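Local coordinates for protein MgGH51 (Meripilus giganteus, PDB 6ZPV) that probably hydrolyses terminal alpha-L-arabinofuranosyl residues from arabinose-containing polysaccharides, as a fungal GH51 glycosidase, at residues A329-R332 with A333-G336; P452-Q455 with S456-E460; Q512-F515 with A516-G520. All coordinates share one frame; numbering follows the deposited sequence.

Overall arrangement
All three contacts are local turns of helices. Contact 1 ends helix 327-334, the last helix before strand 345-348 of the parallel eight-stranded barrel; contact 2 starts helix 454-469, between barrel strands 424-432 and 474-479; contact 3 ends helix 507-517, which lies between helix 454-469 and the antiparallel sheet of the C-terminal region. Contacts 2 and 3 have centres 16 Å apart and nearest atoms about 5 Å apart, their helices packing together. Contact 1 lies on the opposite side of the chain's centre from contact 2, 44 Å between centres. None contains a glycan-pocket residue, although the Leu331 side chain is about 10 Å from a bound N-acetylglucosamine.

Contact 1. Residues A329-R332 with A333-G336; sequences AALR and ASLG
Leu335 folds back over the last turn of helix 327-334, which a Schellman motif brings to an end. Its CB lies 3.6 Å from Leu331 O, and CG comes closer still to the same oxygen. At the tip, CD1 reaches Leu331 CG at 4.0 Å, the two leucines running alongside each other in a common direction, with Val248 of a loop touching both. Gly336, with positive phi, is the C' residue of the motif: its N bonds to Ala333 O at 3.0 Å, while His337 N closes the wider turn on Arg332 O. With these backbone angles a CB at Gly336 would collide with the carbonyl oxygen of Leu335. Arg332 starts out with CG opposite its own N (chi1 -177°), then bends at chi3, and its guanidinium is bonded to the carbonyl oxygens of Phe318, Gly321, His337 and Pro338, tying the helix end to the chain on either side of it in sequence. Two donors share Leu331 O: Leu335 N at 3.0 Å, tilted out of the carbonyl plane, and Ser334 OG at 2.8 Å, which lies in that plane on a lone pair.

Contact 2. Residues P452-Q455 with S456-E460; sequences PTVQ and SATGE
Peptide units are the flat groups that meet between Thr453 and Ala457, and between Val454 and Thr458, and each carbonyl is approached from out of its plane: Ala457 N sits 25° off the plane of Thr453 C=O, at 3.0 Å from Thr453 O, and Thr458 N approaches Val454 O with a similar tilt. The extended Gln455 side chain comes within about 3 Å of a sulfate, probably from the crystallisation liquor. At the start of the helix each of two hydroxyls accepts the backbone N-H of the other residue. Thr453 OG1 accepts from Ser456 N at 3.0 Å, placed by a chi1 of 62° that sets it between its own N and carbonyl carbon, and Ser456 OG accepts from Thr453 N at 2.9 Å in a nearly straight bond (162°). Replacing Thr453 by an alanine removes OG1 and is likely to leave Ser456 N without its capping acceptor and fray the first turn. Further along, Thr458 OG1 stands 3.0 Å from Val454 O and 3.2 Å from Gln455 O, either of which could take its proton. Ser508 of helix 507-517 touches the side chains of Ser456 and Ala457. The reciprocal pair Thr453 and Ser456 is a capping box, here beginning helix 454-469 on the flank of the barrel.

Contact 3. Residues Q512-F515 with A516-G520; sequences QKLF and ALNKG
Lys513 lays its aliphatic chain across Leu517, one turn further along helix 507-517: CG is 3.7 Å and CE 3.6 Å from Leu517 CD1, the two side chains passing each other at a slant. The lysine is fully extended beyond CG, which carries NZ past the leucine to a salt bridge with Glu219. In the main chain, Leu517 N bonds to Lys513 O at 2.9 Å. One residue on, the pattern changes hands. Asn518 has left helical geometry, and its side chain supplies the N-H instead: ND2 donates to Leu514 O at 2.8 Å, almost straight at 172°, with the oxygen in the plane of the amide and the donor 16° from the carbonyl plane. This bond holds the amide's rotation and satisfies a carbonyl of the last turn. The torsion behind it, with CG opposite the carbonyl carbon (chi1 -55°), swings the amide back over that turn. Lys551 NZ hydrogen-bonds to both Phe515 O and Asn518 O. The turn is wedged between two layers: Gln512 and Phe515 pack on helix 454-469 through Met464, while Leu514 and Asn518 lie on strands 575-582 and 618-625 of the antiparallel sheet.

Contact 1. Residues A329-R332 with A333-G336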
loop_
_atom_site.group_PDB
_atom_site.type_symbol
_atom_site.label_atom_id
_atom_site.label_comp_id
_atom_site.label_asym_id
_atom_site.label_seq_id
_atom_site.Cartn_x
_atom_site.Cartn_y
_atom_site.Cartn_z
ATOM N N ALA A 329 -21.266 12.870 2.983
ATOM C CA ALA A 329 -21.995 11.575 2.862
ATOM C C ALA A 329 -22.855 11.615 1.601
ATOM O O ALA A 329 -22.993 10.584 0.928
ATOM C CB ALA A 329 -22.817 11.357 4.116
ATOM N N ALA A 330 -23.512 12.729 1.314
ATOM C CA ALA A 330 -24.296 12.836 0.062
ATOM C C ALA A 330 -23.412 12.614 -1.137
ATOM O O ALA A 330 -23.845 12.041 -2.134
ATOM C CB ALA A 330 -25.011 14.173 0.006
ATOM N N LEU A 331 -22.162 13.077 -1.043
ATOM C CA LEU A 331 -21.211 12.918 -2.135
ATOM C C LEU A 331 -20.875 11.438 -2.346
ATOM O O LEU A 331 -20.845 10.946 -3.486
ATOM C CB LEU A 331 -19.954 13.730 -1.829
ATOM C CG LEU A 331 -18.859 13.715 -2.903
ATOM C CD1 LEU A 331 -19.341 14.317 -4.205
ATOM C CD2 LEU A 331 -17.633 14.433 -2.415
ATOM N N ARG A 332 -20.620 10.686 -1.267
ATOM C CA ARG A 332 -20.387 9.253 -1.368
ATOM C C ARG A 332 -21.565 8.606 -2.102
ATOM O O ARG A 332 -21.378 7.748 -2.998
ATOM C CB ARG A 332 -20.190 8.624 0.012
ATOM C CG ARG A 332 -19.880 7.132 -0.047
ATOM C CD ARG A 332 -20.058 6.371 1.268
ATOM N NE ARG A 332 -21.432 6.407 1.742
ATOM C CZ ARG A 332 -21.885 7.010 2.837
ATOM N NH1 ARG A 332 -21.109 7.810 3.541
ATOM N NH2 ARG A 332 -23.117 6.806 3.229
ATOM N N ALA A 333 -22.782 8.922 -1.724
ATOM C CA ALA A 333 -23.968 8.379 -2.388
ATOM C C ALA A 333 -23.940 8.752 -3.878
ATOM O O ALA A 333 -24.286 7.888 -4.719
ATOM C CB ALA A 333 -25.235 8.858 -1.659
ATOM N N SER A 334 -23.698 10.006 -4.200
ATOM C CA SER A 334 -23.703 10.480 -5.587
ATOM C C SER A 334 -22.703 9.716 -6.462
ATOM O O SER A 334 -22.904 9.619 -7.677
ATOM C CB SER A 334 -23.418 11.986 -5.639
ATOM O OG SER A 334 -22.051 12.302 -5.600
ATOM N N LEU A 335 -21.623 9.252 -5.845
ATOM C CA LEU A 335 -20.570 8.493 -6.517
ATOM C C LEU A 335 -20.861 6.992 -6.537
ATOM O O LEU A 335 -19.995 6.220 -6.988
ATOM C CB LEU A 335 -19.240 8.806 -5.831
ATOM C CG LEU A 335 -18.762 10.251 -6.014
ATOM C CD1 LEU A 335 -17.602 10.576 -5.061
ATOM C CD2 LEU A 335 -18.345 10.529 -7.440
ATOM N N GLY A 336 -22.057 6.586 -6.164
ATOM C CA GLY A 336 -22.507 5.216 -6.388
ATOM C C GLY A 336 -22.492 4.312 -5.180
ATOM O O GLY A 336 -22.777 3.127 -5.343
#

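Contact 2. Residues P452-Q455 with S456-E460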
loop_
_atom_site.group_PDB
_atom_site.type_symbol
_atom_site.label_atom_id
_atom_site.label_comp_id
_atom_site.label_asym_id
_atom_site.label_seq_id
_atom_site.Cartn_x
_atom_site.Cartn_y
_atom_site.Cartn_z
ATOM N N PRO A 452 13.884 -8.259 2.150
ATOM C CA PRO A 452 13.824 -9.102 3.336
ATOM C C PRO A 452 14.654 -10.376 3.100
ATOM O O PRO A 452 14.758 -10.869 1.965
ATOM C CB PRO A 452 12.333 -9.415 3.480
ATOM C CG PRO A 452 11.637 -8.233 2.802
ATOM C CD PRO A 452 12.553 -7.936 1.608
ATOM N N THR A 453 15.194 -10.923 4.165
ATOM C CA THR A 453 15.986 -12.152 4.143
ATOM C C THR A 453 15.300 -13.209 5.013
ATOM O O THR A 453 14.322 -12.969 5.729
ATOM C CB THR A 453 17.425 -11.885 4.630
ATOM O OG1 THR A 453 17.305 -11.435 5.986
ATOM C CG2 THR A 453 18.158 -10.867 3.762
ATOM N N VAL A 454 15.831 -14.419 4.959
ATOM C CA VAL A 454 15.344 -15.470 5.885
ATOM C C VAL A 454 15.593 -14.995 7.315
ATOM O O VAL A 454 14.742 -15.137 8.206
ATOM C CB VAL A 454 15.928 -16.829 5.579
ATOM C CG1 VAL A 454 15.370 -17.881 6.518
ATOM C CG2 VAL A 454 15.657 -17.256 4.141
ATOM N N GLN A 455 16.780 -14.446 7.565
ATOM C CA GLN A 455 17.129 -13.918 8.889
ATOM C C GLN A 455 16.090 -12.887 9.354
ATOM O O GLN A 455 15.640 -12.896 10.548
ATOM C CB GLN A 455 18.544 -13.263 8.831
ATOM C CG GLN A 455 19.142 -12.857 10.195
ATOM C CD GLN A 455 20.444 -12.092 10.135
ATOM O OE1 GLN A 455 21.010 -11.939 9.041
ATOM N NE2 GLN A 455 20.928 -11.652 11.278
ATOM N N SER A 456 15.763 -11.925 8.495
ATOM C CA SER A 456 14.871 -10.827 8.951
ATOM C C SER A 456 13.467 -11.361 9.162
ATOM O O SER A 456 12.816 -11.016 10.170
ATOM C CB SER A 456 14.918 -9.655 7.979
ATOM O OG SER A 456 14.234 -9.885 6.728
ATOM N N ALA A 457 12.946 -12.221 8.301
ATOM C CA ALA A 457 11.605 -12.782 8.416
ATOM C C ALA A 457 11.481 -13.623 9.675
ATOM O O ALA A 457 10.426 -13.631 10.320
ATOM C CB ALA A 457 11.251 -13.584 7.175
ATOM N N THR A 458 12.542 -14.415 9.968
ATOM C CA THR A 458 12.458 -15.293 11.156
ATOM C C THR A 458 12.527 -14.492 12.448
ATOM O O THR A 458 11.854 -14.831 13.431
ATOM C CB THR A 458 13.503 -16.404 11.066
ATOM O OG1 THR A 458 14.849 -15.932 11.048
ATOM C CG2 THR A 458 13.244 -17.294 9.892
ATOM N N GLY A 459 13.339 -13.430 12.509
ATOM C CA GLY A 459 13.357 -12.547 13.681
ATOM C C GLY A 459 12.009 -11.885 13.820
ATOM O O GLY A 459 11.470 -11.829 14.951
ATOM N N GLU A 460 11.444 -11.352 12.750
ATOM C CA GLU A 460 10.097 -10.779 12.797
ATOM C C GLU A 460 9.088 -11.815 13.306
ATOM O O GLU A 460 8.257 -11.494 14.177
ATOM C CB GLU A 460 9.674 -10.285 11.434
ATOM C CG GLU A 460 10.463 -9.054 10.987
ATOM C CD GLU A 460 10.583 -8.897 9.474
ATOM O OE1 GLU A 460 9.908 -9.645 8.728
ATOM O OE2 GLU A 460 11.321 -7.971 9.058
#

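Contact 3. Residues Q512-F515 with A516-G520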
loop_
_atom_site.group_PDB
_atom_site.type_symbol
_atom_site.label_atom_id
_atom_site.label_comp_id
_atom_site.label_asym_id
_atom_site.label_seq_id
_atom_site.Cartn_x
_atom_site.Cartn_y
_atom_site.Cartn_z
ATOM N N GLN A 512 4.387 -13.164 7.189
ATOM C CA GLN A 512 3.119 -12.474 7.452
ATOM C C GLN A 512 1.942 -13.359 7.058
ATOM O O GLN A 512 0.959 -13.450 7.834
ATOM C CB GLN A 512 3.033 -11.129 6.714
ATOM C CG GLN A 512 4.021 -10.053 7.151
ATOM C CD GLN A 512 3.717 -9.543 8.515
ATOM O OE1 GLN A 512 2.551 -9.162 8.801
ATOM N NE2 GLN A 512 4.753 -9.488 9.365
ATOM N N LYS A 513 1.989 -13.963 5.882
ATOM C CA LYS A 513 0.893 -14.835 5.411
ATOM C C LYS A 513 0.739 -16.065 6.313
ATOM O O LYS A 513 -0.416 -16.443 6.628
ATOM C CB LYS A 513 1.227 -15.228 3.971
ATOM C CG LYS A 513 0.211 -16.147 3.318
ATOM C CD LYS A 513 0.579 -16.530 1.869
ATOM C CE LYS A 513 -0.420 -17.475 1.231
ATOM N NZ LYS A 513 0.058 -17.963 -0.094
ATOM N N LEU A 514 1.822 -16.698 6.687
ATOM C CA LEU A 514 1.744 -17.871 7.565
ATOM C C LEU A 514 1.076 -17.491 8.885
ATOM O O LEU A 514 0.288 -18.280 9.423
ATOM C CB LEU A 514 3.139 -18.467 7.795
ATOM C CG LEU A 514 3.715 -19.278 6.637
ATOM C CD1 LEU A 514 5.153 -19.571 6.883
ATOM C CD2 LEU A 514 2.970 -20.548 6.395
ATOM N N PHE A 515 1.386 -16.315 9.431
ATOM C CA PHE A 515 0.778 -15.929 10.699
ATOM C C PHE A 515 -0.687 -15.598 10.530
ATOM O O PHE A 515 -1.514 -15.977 11.364
ATOM C CB PHE A 515 1.580 -14.802 11.375
ATOM C CG PHE A 515 2.740 -15.301 12.226
ATOM C CD1 PHE A 515 3.777 -16.014 11.698
ATOM C CD2 PHE A 515 2.749 -15.036 13.583
ATOM C CE1 PHE A 515 4.764 -16.525 12.522
ATOM C CE2 PHE A 515 3.733 -15.548 14.398
ATOM C CZ PHE A 515 4.748 -16.285 13.867
ATOM N N ALA A 516 -1.035 -14.843 9.494
ATOM C CA ALA A 516 -2.397 -14.334 9.309
ATOM C C ALA A 516 -3.369 -15.393 8.844
ATOM O O ALA A 516 -4.546 -15.353 9.235
ATOM C CB ALA A 516 -2.372 -13.178 8.304
ATOM N N LEU A 517 -2.946 -16.321 7.997
ATOM C CA LEU A 517 -3.887 -17.335 7.478
ATOM C C LEU A 517 -4.068 -18.515 8.445
ATOM O O LEU A 517 -4.966 -19.384 8.197
ATOM C CB LEU A 517 -3.358 -17.900 6.174
ATOM C CG LEU A 517 -3.475 -16.990 4.960
ATOM C CD1 LEU A 517 -3.045 -17.747 3.736
ATOM C CD2 LEU A 517 -4.894 -16.465 4.746
ATOM N N ASN A 518 -3.279 -18.625 9.470
ATOM C CA ASN A 518 -3.269 -19.758 10.401
ATOM C C ASN A 518 -3.411 -19.198 11.842
ATOM O O ASN A 518 -2.499 -19.319 12.655
ATOM C CB ASN A 518 -1.993 -20.593 10.205
ATOM C CG ASN A 518 -1.826 -21.039 8.785
ATOM O OD1 ASN A 518 -2.460 -21.981 8.318
ATOM N ND2 ASN A 518 -0.964 -20.372 8.074
ATOM N N LYS A 519 -4.522 -18.580 12.103
ATOM C CA LYS A 519 -4.764 -17.796 13.327
ATOM C C LYS A 519 -6.186 -18.098 13.845
ATOM O O LYS A 519 -7.183 -17.854 13.141
ATOM C CB LYS A 519 -4.662 -16.290 13.082
ATOM C CG LYS A 519 -4.773 -15.462 14.371
ATOM C CD LYS A 519 -5.343 -14.086 14.132
ATOM C CE LYS A 519 -6.788 -14.127 13.943
ATOM N NZ LYS A 519 -7.302 -12.839 13.606
ATOM N N GLY A 520 -6.247 -18.687 14.984
ATOM C CA GLY A 520 -7.512 -18.935 15.616
ATOM C C GLY A 520 -8.060 -17.701 16.353
ATOM O O GLY A 520 -7.398 -16.657 16.444
#